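Local coordinates for condensin complex subunit 3 (PDB 5OQR), which serves as a regulatory HEAT-repeat subunit of condensin, the complex required for converting interphase chromatin into mitotic-like condensed chromosomes, at residues 585-590 / 625-630; 608-613 / 657-662; 648-653 / 712-717. All blocks are in the same frame, centred on the assembly; numbering follows the deposited sequence.

In the fold
Five helices supply the three contacts: four consecutive ones, 580-597 to 639-661, and 706-717, which comes after the intervening helix 669-682. Contact 1 is the core contact: all four touching residues are buried, and a chain of another protein flanks it. Contacts 2 and 3 are only partly buried, share helix 639-661 and have centres about 15 Å apart. Contact 1 packs against contact 2, for instance through Leu627 CD2 and Leu608 CD2 at 3.6 Å, whereas contacts 1 and 3 stay about 10 Å apart at their nearest atoms. The chemistry shifts along the array: van der Waals contact without a hydrogen bond in contact 1, apolar with one weak hydrogen bond in contact 2, and thiol-centred in contact 3.

Contact 1. Residues 585-590 / 625-630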
loop_
_atom_site.group_PDB
_atom_site.type_symbol
_atom_site.label_atom_id
_atom_site.label_comp_id
_atom_site.label_asym_id
_atom_site.label_seq_id
_atom_site.Cartn_x
_atom_site.Cartn_y
_atom_site.Cartn_z
ATOM N N LEU A 585 -12.686 4.994 13.943
ATOM C CA LEU A 585 -12.516 6.338 14.476
ATOM C C LEU A 585 -11.940 6.301 15.886
ATOM O O LEU A 585 -11.001 7.039 16.199
ATOM C CB LEU A 585 -13.852 7.080 14.456
ATOM C CG LEU A 585 -13.787 8.562 14.820
ATOM C CD1 LEU A 585 -12.916 9.326 13.836
ATOM C CD2 LEU A 585 -15.184 9.142 14.864
ATOM N N GLY A 586 -12.500 5.455 16.751
ATOM C CA GLY A 586 -11.914 5.270 18.067
ATOM C C GLY A 586 -10.458 4.856 17.990
ATOM O O GLY A 586 -9.605 5.397 18.696
ATOM N N ALA A 587 -10.152 3.900 17.112
ATOM C CA ALA A 587 -8.768 3.478 16.932
ATOM C C ALA A 587 -7.891 4.646 16.511
ATOM O O ALA A 587 -6.781 4.817 17.025
ATOM C CB ALA A 587 -8.691 2.352 15.902
ATOM N N GLU A 588 -8.371 5.463 15.573
ATOM C CA GLU A 588 -7.580 6.595 15.108
ATOM C C GLU A 588 -7.400 7.629 16.211
ATOM O O GLU A 588 -6.299 8.154 16.400
ATOM C CB GLU A 588 -8.240 7.225 13.883
ATOM C CG GLU A 588 -7.339 8.178 13.125
ATOM C CD GLU A 588 -7.993 8.737 11.879
ATOM O OE1 GLU A 588 -9.129 8.324 11.563
ATOM O OE2 GLU A 588 -7.370 9.590 11.214
ATOM N N ALA A 589 -8.468 7.929 16.952
ATOM C CA ALA A 589 -8.376 8.903 18.035
ATOM C C ALA A 589 -7.336 8.481 19.066
ATOM O O ALA A 589 -6.477 9.276 19.462
ATOM C CB ALA A 589 -9.743 9.080 18.691
ATOM N N ILE A 590 -7.404 7.227 19.516
ATOM C CA ILE A 590 -6.417 6.711 20.462
ATOM C C ILE A 590 -5.011 6.875 19.901
ATOM O O ILE A 590 -4.091 7.317 20.597
ATOM C CB ILE A 590 -6.728 5.242 20.797
ATOM C CG1 ILE A 590 -8.048 5.149 21.563
ATOM C CG2 ILE A 590 -5.603 4.614 21.615
ATOM C CD1 ILE A 590 -8.714 3.801 21.472
ATOM N N GLN A 625 -5.484 -0.269 8.839
ATOM C CA GLN A 625 -4.654 0.647 8.074
ATOM C C GLN A 625 -4.100 1.764 8.944
ATOM O O GLN A 625 -2.949 2.178 8.768
ATOM C CB GLN A 625 -5.473 1.232 6.931
ATOM C CG GLN A 625 -4.738 1.228 5.600
ATOM C CD GLN A 625 -5.571 0.820 4.389
ATOM O OE1 GLN A 625 -5.127 1.017 3.270
ATOM N NE2 GLN A 625 -6.753 0.241 4.592
ATOM N N VAL A 626 -4.913 2.282 9.864
ATOM C CA VAL A 626 -4.452 3.362 10.727
ATOM C C VAL A 626 -3.488 2.818 11.771
ATOM O O VAL A 626 -2.438 3.415 12.038
ATOM C CB VAL A 626 -5.649 4.092 11.371
ATOM C CG1 VAL A 626 -6.735 4.369 10.339
ATOM C CG2 VAL A 626 -6.233 3.311 12.544
ATOM N N LEU A 627 -3.814 1.665 12.360
ATOM C CA LEU A 627 -2.906 1.045 13.315
ATOM C C LEU A 627 -1.724 0.401 12.611
ATOM O O LEU A 627 -0.642 0.288 13.199
ATOM C CB LEU A 627 -3.656 0.020 14.163
ATOM C CG LEU A 627 -4.810 0.570 15.004
ATOM C CD1 LEU A 627 -5.376 -0.522 15.888
ATOM C CD2 LEU A 627 -4.381 1.766 15.847
ATOM N N GLY A 628 -1.904 -0.016 11.357
ATOM C CA GLY A 628 -0.767 -0.451 10.568
ATOM C C GLY A 628 0.278 0.634 10.419
ATOM O O GLY A 628 1.463 0.341 10.245
ATOM N N TYR A 629 -0.143 1.895 10.488
ATOM C CA TYR A 629 0.776 3.023 10.418
ATOM C C TYR A 629 1.202 3.516 11.793
ATOM O O TYR A 629 2.324 4.007 11.947
ATOM C CB TYR A 629 0.131 4.178 9.643
ATOM C CG TYR A 629 0.926 5.462 9.701
ATOM C CD1 TYR A 629 0.553 6.494 10.550
ATOM C CD2 TYR A 629 2.058 5.633 8.923
ATOM C CE1 TYR A 629 1.282 7.662 10.615
ATOM C CE2 TYR A 629 2.794 6.796 8.980
ATOM C CZ TYR A 629 2.402 7.807 9.827
ATOM O OH TYR A 629 3.139 8.970 9.883
ATOM N N PHE A 630 0.335 3.383 12.796
ATOM C CA PHE A 630 0.621 3.948 14.111
ATOM C C PHE A 630 1.695 3.152 14.843
ATOM O O PHE A 630 2.663 3.726 15.355
ATOM C CB PHE A 630 -0.665 4.005 14.936
ATOM C CG PHE A 630 -0.440 3.936 16.418
ATOM C CD1 PHE A 630 -0.489 2.721 17.081
ATOM C CD2 PHE A 630 -0.182 5.081 17.149
ATOM C CE1 PHE A 630 -0.281 2.649 18.441
ATOM C CE2 PHE A 630 0.024 5.015 18.511
ATOM C CZ PHE A 630 -0.024 3.798 19.157
#
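Ala587 on helix 580-597 meets Val626 and Leu627 on helix 621-635, segments whose axes approach to 9.5 Å at an 18° angle between their N-to-C directions. Nearly parallel, with helix 601-613 between them in the chain, the two helices stack side by side as in an alpha-solenoid of HEAT type. The small Ala587 CB points toward the partner, where a single methyl serves two neighbours: Val626 CG2 lies 4.3 Å from Ala587 CB, and Leu627 CD2 4.4 Å from the same atom. Leu627 starts off to the flank, but with its CG anti to the carbonyl carbon (chi1 -61°) the branch swings in, so that CD2 also comes to 4.1 Å from Ala587 O. Val626 CG2 reaches the backbone too, 4.3 Å from Glu588 N. This is the denser half; Leu574 of helix 563-574 also packs on Ala587, and Leu608 and Tyr612 of helix 601-613 on Leu627.

The other half is looser. Glu588 CB stays 4.6 Å from Val626 CG2, and the carboxylate turns to a chain of another protein, where OE2 is hydrogen-bonded to an aromatic side chain. That chain also packs on Val626, while Tyr629 is partly exposed. With no hydrogen bond crossing, the helices are joined here by dispersion and exclusion of water, and the Glu588 carboxylate, bonded to the other protein, makes this flank part of the protein-protein interface.

Contact 2. Residues 608-613 / 657-662; sequences LIIQYF and LEIYRD
Rotation about the first side-chain bonds brings Ile610 and Ile659 together: both hold CG1 anti to the carbonyl carbon (chi1 -67° and -70°), which sends CG2 of each anti to its own backbone nitrogen. From helix 601-613 the touching branch is the short one, Ile610 CG2, while from helix 639-661 it is Ile659 CD1, at the end of its extended CG1 arm. These two methyls meet at 3.9 Å, the one apolar touch across the segments, and the two side chains run at a slant to each other. The backbones stand well apart, since the nearest CA atoms, those of Ile610 and Ile659, are separated by 9.4 Å; side-chain length has to bridge the gap.

The phenol of Tyr660 reaches across by its hydroxyl end. Its first torsion of -102° directs it toward Phe613, until Tyr660 OH lies 3.3 Å from Phe613 O, a weak hydrogen bond donated by the tyrosine. The acceptor lies at the ring edge, in its plane, and Phe613 O is also 3.7 Å from Tyr660 CE2. The Phe613 ring itself leads away from this contact. Tyr612 CD2 sits 3.5 Å above the centre of one of its faces, Ile609 CG2 borders its edge, and Ile675 of helix 669-682 packs on it. Pro615, in the loop after helix 601-613, touches both Ile659 and Tyr660, and Ile675 also backs Tyr660.

Phe613 is the final residue of its helix, so its carbonyl belongs to the C-terminal end, where the helix dipole would probably enhance its acceptor strength. The chemistry thus joins one methyl pair to a long, weak phenol-to-carbonyl bond, a modest polar tie between helices 601-613 and 639-661, which have helix 621-635 between them in the chain, as neighbouring helices of an alpha-solenoid do.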
loop_
_atom_site.group_PDB
_atom_site.type_symbol
_atom_site.label_atom_id
_atom_site.label_comp_id
_atom_site.label_asym_id
_atom_site.label_seq_id
_atom_site.Cartn_x
_atom_site.Cartn_y
_atom_site.Cartn_z
ATOM N N LEU A 608 -5.412 -1.693 22.302
ATOM C CA LEU A 608 -5.142 -1.420 20.894
ATOM C C LEU A 608 -4.549 -2.640 20.205
ATOM O O LEU A 608 -5.008 -3.048 19.132
ATOM C CB LEU A 608 -4.191 -0.228 20.756
ATOM C CG LEU A 608 -4.746 1.145 20.381
ATOM C CD1 LEU A 608 -3.582 2.070 20.081
ATOM C CD2 LEU A 608 -5.684 1.095 19.189
ATOM N N ILE A 609 -3.513 -3.227 20.803
ATOM C CA ILE A 609 -2.844 -4.368 20.186
ATOM C C ILE A 609 -3.809 -5.536 20.043
ATOM O O ILE A 609 -3.809 -6.236 19.026
ATOM C CB ILE A 609 -1.594 -4.749 21.003
ATOM C CG1 ILE A 609 -0.550 -3.634 20.887
ATOM C CG2 ILE A 609 -1.013 -6.087 20.533
ATOM C CD1 ILE A 609 0.690 -3.843 21.720
ATOM N N ILE A 610 -4.647 -5.762 21.054
ATOM C CA ILE A 610 -5.594 -6.872 20.993
ATOM C C ILE A 610 -6.555 -6.680 19.827
ATOM O O ILE A 610 -6.700 -7.555 18.966
ATOM C CB ILE A 610 -6.347 -7.014 22.328
ATOM C CG1 ILE A 610 -5.379 -7.461 23.426
ATOM C CG2 ILE A 610 -7.504 -8.008 22.195
ATOM C CD1 ILE A 610 -6.002 -7.605 24.797
ATOM N N GLN A 611 -7.231 -5.530 19.787
ATOM C CA GLN A 611 -8.179 -5.265 18.711
ATOM C C GLN A 611 -7.499 -5.325 17.351
ATOM O O GLN A 611 -8.053 -5.873 16.393
ATOM C CB GLN A 611 -8.830 -3.900 18.920
ATOM C CG GLN A 611 -10.187 -3.759 18.269
ATOM C CD GLN A 611 -11.273 -4.458 19.050
ATOM O OE1 GLN A 611 -11.410 -4.259 20.256
ATOM N NE2 GLN A 611 -12.049 -5.291 18.371
ATOM N N TYR A 612 -6.293 -4.764 17.249
ATOM C CA TYR A 612 -5.579 -4.747 15.978
ATOM C C TYR A 612 -5.370 -6.155 15.434
ATOM O O TYR A 612 -5.440 -6.376 14.219
ATOM C CB TYR A 612 -4.241 -4.031 16.154
ATOM C CG TYR A 612 -3.339 -4.085 14.946
ATOM C CD1 TYR A 612 -3.677 -3.429 13.772
ATOM C CD2 TYR A 612 -2.138 -4.778 14.984
ATOM C CE1 TYR A 612 -2.852 -3.471 12.665
ATOM C CE2 TYR A 612 -1.305 -4.824 13.884
ATOM C CZ TYR A 612 -1.667 -4.167 12.728
ATOM O OH TYR A 612 -0.840 -4.211 11.631
ATOM N N PHE A 613 -5.113 -7.121 16.312
ATOM C CA PHE A 613 -4.891 -8.501 15.905
ATOM C C PHE A 613 -6.117 -9.382 16.096
ATOM O O PHE A 613 -6.062 -10.571 15.773
ATOM C CB PHE A 613 -3.715 -9.101 16.686
ATOM C CG PHE A 613 -2.372 -8.564 16.281
ATOM C CD1 PHE A 613 -1.885 -8.769 15.003
ATOM C CD2 PHE A 613 -1.587 -7.870 17.185
ATOM C CE1 PHE A 613 -0.649 -8.281 14.630
ATOM C CE2 PHE A 613 -0.350 -7.383 16.819
ATOM C CZ PHE A 613 0.119 -7.590 15.539
ATOM N N LEU A 657 -4.216 -15.333 22.792
ATOM C CA LEU A 657 -4.239 -16.790 22.754
ATOM C C LEU A 657 -5.619 -17.323 23.117
ATOM O O LEU A 657 -6.151 -18.210 22.442
ATOM C CB LEU A 657 -3.176 -17.357 23.695
ATOM C CG LEU A 657 -1.751 -17.454 23.144
ATOM C CD1 LEU A 657 -0.800 -17.903 24.235
ATOM C CD2 LEU A 657 -1.678 -18.416 21.967
ATOM N N GLU A 658 -6.215 -16.795 24.187
ATOM C CA GLU A 658 -7.551 -17.236 24.571
ATOM C C GLU A 658 -8.564 -16.937 23.474
ATOM O O GLU A 658 -9.415 -17.775 23.157
ATOM C CB GLU A 658 -7.970 -16.568 25.880
ATOM C CG GLU A 658 -7.053 -16.876 27.051
ATOM C CD GLU A 658 -7.700 -16.590 28.392
ATOM O OE1 GLU A 658 -8.876 -16.170 28.411
ATOM O OE2 GLU A 658 -7.031 -16.788 29.428
ATOM N N ILE A 659 -8.490 -15.742 22.886
ATOM C CA ILE A 659 -9.403 -15.385 21.802
ATOM C C ILE A 659 -9.246 -16.346 20.635
ATOM O O ILE A 659 -10.231 -16.756 20.009
ATOM C CB ILE A 659 -9.154 -13.929 21.362
ATOM C CG1 ILE A 659 -9.613 -12.963 22.451
ATOM C CG2 ILE A 659 -9.871 -13.621 20.046
ATOM C CD1 ILE A 659 -9.072 -11.565 22.287
ATOM N N TYR A 660 -8.006 -16.716 20.320
ATOM C CA TYR A 660 -7.729 -17.449 19.091
ATOM C C TYR A 660 -8.162 -18.908 19.162
ATOM O O TYR A 660 -8.585 -19.467 18.145
ATOM C CB TYR A 660 -6.241 -17.356 18.758
ATOM C CG TYR A 660 -5.929 -16.351 17.675
ATOM C CD1 TYR A 660 -5.408 -16.755 16.455
ATOM C CD2 TYR A 660 -6.174 -14.998 17.867
ATOM C CE1 TYR A 660 -5.127 -15.842 15.460
ATOM C CE2 TYR A 660 -5.896 -14.075 16.876
ATOM C CZ TYR A 660 -5.374 -14.502 15.675
ATOM O OH TYR A 660 -5.096 -13.587 14.685
ATOM N N ARG A 661 -8.062 -19.542 20.333
ATOM C CA ARG A 661 -8.506 -20.927 20.453
ATOM C C ARG A 661 -9.959 -21.085 20.028
ATOM O O ARG A 661 -10.348 -22.146 19.527
ATOM C CB ARG A 661 -8.326 -21.416 21.889
ATOM C CG ARG A 661 -6.887 -21.412 22.375
ATOM C CD ARG A 661 -6.775 -21.994 23.777
ATOM N NE ARG A 661 -7.741 -21.400 24.697
ATOM C CZ ARG A 661 -7.892 -21.765 25.967
ATOM N NH1 ARG A 661 -7.137 -22.726 26.483
ATOM N NH2 ARG A 661 -8.800 -21.164 26.723
ATOM N N ASP A 662 -10.772 -20.051 20.217
ATOM C CA ASP A 662 -12.176 -20.097 19.833
ATOM C C ASP A 662 -12.354 -19.610 18.401
ATOM O O ASP A 662 -12.695 -20.386 17.510
ATOM C CB ASP A 662 -13.021 -19.252 20.786
ATOM C CG ASP A 662 -12.892 -19.700 22.225
ATOM O OD1 ASP A 662 -12.519 -20.871 22.451
ATOM O OD2 ASP A 662 -13.163 -18.885 23.130
#

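Contact 3. Residues 648-653 / 712-717; sequences IFCDAL and NMIFES
The segment axes of helices 639-661 and 706-717 cross at -49° with a closest approach of 9.4 Å, and Cys650 and Ile714 form the nearest CA pair at 6.6 Å. Cys650 points into the crossing and carries the contact. Its SG, anti to the carbonyl carbon, lies 3.7 Å from Ile714 CG1, 4.1 Å from Met713 CB and 3.8 Å from Ser717 OG, so three residues of about one turn of helix 706-717 meet a single sulfur. Met713 touches by its CB, the rest of its chain being bent at both following torsions.

The Ser717 hydroxyl is turned to its own helix: OG donates to Ile714 O at 3.2 Å, with a C=O...OG angle of 115° and OG tilted 22° from the carbonyl plane. Ser717 N reaches Ile714 O from the same face, giving that carbonyl two donors near the helix end. Beside Cys650 in the sequence, Phe649 and Leu653 pack on helices 669-682 and 725-736, tying HEAT repeat 9 to the preceding helices.

No hydrogen bond crosses the pair; the serine hydroxyl donates within its own helix, and the thiol probably serves mainly as a van der Waals surface, though it also faces the serine oxygen.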
loop_
_atom_site.group_PDB
_atom_site.type_symbol
_atom_site.label_atom_id
_atom_site.label_comp_id
_atom_site.label_asym_id
_atom_site.label_seq_id
_atom_site.Cartn_x
_atom_site.Cartn_y
_atom_site.Cartn_z
ATOM N N ILE A 648 3.331 -4.482 28.548
ATOM C CA ILE A 648 2.027 -5.114 28.384
ATOM C C ILE A 648 2.062 -6.228 27.357
ATOM O O ILE A 648 1.050 -6.914 27.161
ATOM C CB ILE A 648 0.937 -4.081 28.027
ATOM C CG1 ILE A 648 1.306 -3.278 26.773
ATOM C CG2 ILE A 648 0.700 -3.139 29.193
ATOM C CD1 ILE A 648 0.827 -3.892 25.482
ATOM N N PHE A 649 3.201 -6.425 26.694
ATOM C CA PHE A 649 3.407 -7.516 25.750
ATOM C C PHE A 649 2.739 -8.815 26.191
ATOM O O PHE A 649 1.853 -9.338 25.506
ATOM C CB PHE A 649 4.917 -7.715 25.582
ATOM C CG PHE A 649 5.298 -8.713 24.530
ATOM C CD1 PHE A 649 5.177 -10.072 24.761
ATOM C CD2 PHE A 649 5.808 -8.290 23.318
ATOM C CE1 PHE A 649 5.536 -10.984 23.795
ATOM C CE2 PHE A 649 6.171 -9.197 22.353
ATOM C CZ PHE A 649 6.035 -10.545 22.589
ATOM N N CYS A 650 3.164 -9.354 27.334
ATOM C CA CYS A 650 2.729 -10.689 27.733
ATOM C C CYS A 650 1.219 -10.748 27.917
ATOM O O CYS A 650 0.563 -11.684 27.452
ATOM C CB CYS A 650 3.446 -11.108 29.016
ATOM S SG CYS A 650 5.207 -11.414 28.805
ATOM N N ASP A 651 0.649 -9.755 28.597
ATOM C CA ASP A 651 -0.786 -9.781 28.860
ATOM C C ASP A 651 -1.582 -9.643 27.570
ATOM O O ASP A 651 -2.618 -10.294 27.401
ATOM C CB ASP A 651 -1.156 -8.674 29.843
ATOM C CG ASP A 651 -0.197 -8.591 31.014
ATOM O OD1 ASP A 651 -0.469 -9.226 32.054
ATOM O OD2 ASP A 651 0.835 -7.896 30.890
ATOM N N ALA A 652 -1.115 -8.798 26.648
ATOM C CA ALA A 652 -1.777 -8.684 25.355
ATOM C C ALA A 652 -1.705 -9.995 24.588
ATOM O O ALA A 652 -2.699 -10.437 24.002
ATOM C CB ALA A 652 -1.146 -7.554 24.542
ATOM N N LEU A 653 -0.536 -10.636 24.587
ATOM C CA LEU A 653 -0.371 -11.866 23.820
ATOM C C LEU A 653 -1.158 -13.013 24.440
ATOM O O LEU A 653 -1.712 -13.851 23.720
ATOM C CB LEU A 653 1.113 -12.214 23.723
ATOM C CG LEU A 653 1.506 -13.275 22.698
ATOM C CD1 LEU A 653 1.181 -12.823 21.283
ATOM C CD2 LEU A 653 2.986 -13.585 22.830
ATOM N N ASN A 712 12.419 -10.704 31.548
ATOM C CA ASN A 712 11.958 -10.658 32.929
ATOM C C ASN A 712 10.437 -10.698 33.006
ATOM O O ASN A 712 9.871 -11.364 33.880
ATOM C CB ASN A 712 12.496 -9.404 33.618
ATOM C CG ASN A 712 14.006 -9.338 33.605
ATOM O OD1 ASN A 712 14.685 -10.362 33.547
ATOM N ND2 ASN A 712 14.544 -8.127 33.657
ATOM N N MET A 713 9.755 -9.988 32.101
ATOM C CA MET A 713 8.296 -10.028 32.074
ATOM C C MET A 713 7.798 -11.446 31.836
ATOM O O MET A 713 6.878 -11.919 32.513
ATOM C CB MET A 713 7.760 -9.091 30.988
ATOM C CG MET A 713 8.132 -7.629 31.162
ATOM S SD MET A 713 7.603 -6.938 32.735
ATOM C CE MET A 713 5.828 -7.112 32.602
ATOM N N ILE A 714 8.391 -12.136 30.864
ATOM C CA ILE A 714 7.969 -13.497 30.546
ATOM C C ILE A 714 8.134 -14.403 31.761
ATOM O O ILE A 714 7.214 -15.137 32.137
ATOM C CB ILE A 714 8.752 -14.023 29.329
ATOM C CG1 ILE A 714 8.394 -13.196 28.090
ATOM C CG2 ILE A 714 8.458 -15.501 29.089
ATOM C CD1 ILE A 714 9.256 -13.467 26.881
ATOM N N PHE A 715 9.305 -14.361 32.402
ATOM C CA PHE A 715 9.537 -15.214 33.564
ATOM C C PHE A 715 8.473 -14.998 34.630
ATOM O O PHE A 715 8.026 -15.953 35.275
ATOM C CB PHE A 715 10.928 -14.954 34.143
ATOM C CG PHE A 715 12.048 -15.452 33.278
ATOM C CD1 PHE A 715 12.039 -16.743 32.784
ATOM C CD2 PHE A 715 13.104 -14.624 32.949
ATOM C CE1 PHE A 715 13.061 -17.198 31.987
ATOM C CE2 PHE A 715 14.129 -15.075 32.150
ATOM C CZ PHE A 715 14.107 -16.364 31.668
ATOM N N GLU A 716 8.051 -13.751 34.829
ATOM C CA GLU A 716 7.065 -13.443 35.855
ATOM C C GLU A 716 5.645 -13.814 35.449
ATOM O O GLU A 716 4.772 -13.892 36.319
ATOM C CB GLU A 716 7.127 -11.957 36.202
ATOM C CG GLU A 716 8.329 -11.574 37.042
ATOM C CD GLU A 716 8.527 -10.076 37.130
ATOM O OE1 GLU A 716 7.811 -9.337 36.424
ATOM O OE2 GLU A 716 9.398 -9.636 37.908
ATOM N N SER A 717 5.392 -14.049 34.161
ATOM C CA SER A 717 4.056 -14.374 33.683
ATOM C C SER A 717 3.869 -15.853 33.377
ATOM O O SER A 717 2.725 -16.298 33.241
ATOM C CB SER A 717 3.735 -13.559 32.425
ATOM O OG SER A 717 4.299 -14.161 31.275
#